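Local coordinates for invasin ipaB (PDB 3U0C), which inserts with its partner IpaC into the host cell membrane, forming the pore through which type III secretion effectors enter the cytosol, at residues 128-133 with 162-167. Residues are numbered along the deposited sequence; the frame is centred on the assembly and turned at random.
Sequences DLENKI and IKKDAA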
# COMPACT_ATOMS: atom_id res chain seq x y z
N ASP A 128 26.31 -14.35 7.77
CA ASP A 128 27.73 -14.28 7.46
C ASP A 128 28.54 -13.86 8.68
O ASP A 128 29.67 -14.35 8.91
CB ASP A 128 27.97 -13.30 6.33
CG ASP A 128 29.30 -13.52 5.68
OD1 ASP A 128 29.52 -14.65 5.18
OD2 ASP A 128 30.14 -12.60 5.69
N LEU A 129 27.99 -12.94 9.46
CA LEU A 129 28.65 -12.55 10.69
C LEU A 129 28.58 -13.66 11.72
O LEU A 129 29.39 -13.72 12.62
CB LEU A 129 28.03 -11.28 11.24
CG LEU A 129 28.36 -10.06 10.40
CD1 LEU A 129 27.25 -9.02 10.48
CD2 LEU A 129 29.71 -9.49 10.84
N GLU A 130 27.60 -14.54 11.59
CA GLU A 130 27.48 -15.66 12.51
C GLU A 130 28.57 -16.68 12.19
O GLU A 130 29.08 -17.34 13.08
CB GLU A 130 26.10 -16.31 12.42
CG GLU A 130 24.99 -15.52 13.09
CD GLU A 130 23.66 -16.24 13.05
OE1 GLU A 130 23.53 -17.23 12.29
OE2 GLU A 130 22.73 -15.80 13.79
N ASN A 131 28.90 -16.80 10.91
CA ASN A 131 29.97 -17.66 10.46
C ASN A 131 31.34 -17.21 10.97
O ASN A 131 32.08 -17.99 11.57
CB ASN A 131 29.99 -17.75 8.94
CG ASN A 131 28.83 -18.53 8.42
OD1 ASN A 131 28.21 -19.29 9.17
ND2 ASN A 131 28.50 -18.37 7.13
N LYS A 132 31.67 -15.94 10.73
CA LYS A 132 32.95 -15.41 11.16
C LYS A 132 33.17 -15.62 12.66
O LYS A 132 34.24 -16.03 13.08
CB LYS A 132 33.07 -13.94 10.77
CG LYS A 132 33.07 -13.75 9.26
CD LYS A 132 33.19 -12.27 8.89
CE LYS A 132 33.08 -12.09 7.39
NZ LYS A 132 33.46 -10.70 7.01
N ILE A 133 32.13 -15.34 13.44
CA ILE A 133 32.14 -15.58 14.89
C ILE A 133 32.32 -17.05 15.26
O ILE A 133 33.10 -17.36 16.15
CB ILE A 133 30.84 -15.05 15.55
CG1 ILE A 133 30.82 -13.52 15.52
CG2 ILE A 133 30.71 -15.57 16.97
CD1 ILE A 133 29.45 -12.94 15.77
N ILE A 162 29.74 -6.98 18.04
CA ILE A 162 29.16 -5.65 18.00
C ILE A 162 28.49 -5.38 16.66
O ILE A 162 27.49 -4.65 16.58
CB ILE A 162 30.20 -4.58 18.25
CG1 ILE A 162 30.70 -4.67 19.68
CG2 ILE A 162 29.62 -3.20 17.96
CD1 ILE A 162 31.53 -3.50 20.08
N LYS A 163 29.05 -5.96 15.60
CA LYS A 163 28.51 -5.77 14.26
C LYS A 163 27.24 -6.58 14.07
O LYS A 163 26.28 -6.11 13.47
CB LYS A 163 29.55 -6.13 13.20
CG LYS A 163 30.59 -5.06 12.98
CD LYS A 163 31.45 -5.41 11.78
CE LYS A 163 32.92 -5.52 12.17
NZ LYS A 163 33.69 -4.36 11.64
N LYS A 164 27.26 -7.80 14.60
CA LYS A 164 26.12 -8.70 14.49
C LYS A 164 24.92 -8.22 15.32
O LYS A 164 23.79 -8.33 14.87
CB LYS A 164 26.53 -10.11 14.91
CG LYS A 164 25.37 -11.07 15.12
CD LYS A 164 25.80 -12.22 16.04
CE LYS A 164 24.56 -12.96 16.54
NZ LYS A 164 23.49 -12.01 17.01
N ASP A 165 25.17 -7.68 16.51
CA ASP A 165 24.07 -7.10 17.30
C ASP A 165 23.44 -5.95 16.53
O ASP A 165 22.23 -5.80 16.53
CB ASP A 165 24.53 -6.60 18.67
CG ASP A 165 25.16 -7.69 19.52
OD1 ASP A 165 24.70 -8.85 19.45
OD2 ASP A 165 26.12 -7.37 20.26
N ALA A 166 24.27 -5.13 15.89
CA ALA A 166 23.76 -3.97 15.17
C ALA A 166 23.01 -4.37 13.90
O ALA A 166 22.05 -3.69 13.49
CB ALA A 166 24.87 -2.98 14.85
N ALA A 167 23.41 -5.50 13.32
CA ALA A 167 22.75 -6.03 12.13
C ALA A 167 21.46 -6.76 12.46
O ALA A 167 20.58 -6.88 11.60
CB ALA A 167 23.67 -6.94 11.35
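L129 and K164 face each other where two helices run side by side, and their CB atoms come within 4.1 Å. The leucine forks over the opposing backbone: CD2 reaches K163 CB at 4.1 Å, while CD1 turns the other way, past the CA of K164, to the methyl of A167, with L129 CD1 4.2 Å from A167 CB. Alanine suits that place, because its short side chain lets the leucine branch lie near the partner helix. One turn further along, I133 presses the end of its longer branch, CD1, against the middle of the K164 chain, 3.7 Å from K164 CD, and these two side chains cross at about a right angle. K164 sets CG anti to its backbone N (chi1 168°) and stays extended as far as CE, so its methylenes serve as hydrocarbon beside L129 and I133 before the bend at chi4. Beyond them E130 CG lies 4.3 Å from K164 CE. The carboxylate and ammonium do not touch, E130 OE2 and K164 NZ being 5.0 Å apart, but their opposite charges probably attract weakly at the margin. K163 contributes its CB to the apolar layer and carries its amine away from the partner helix. L160, on helix 150-197, continues the layer by touching L129, I133 and K132. With the short segment axes 9.7 Å apart at closest approach and running at 158°, helices 71-141 and 150-197 pair in the antiparallel manner of a long intramolecular coiled coil, the form of this N-terminal translocator domain, which resembles pore-forming toxins.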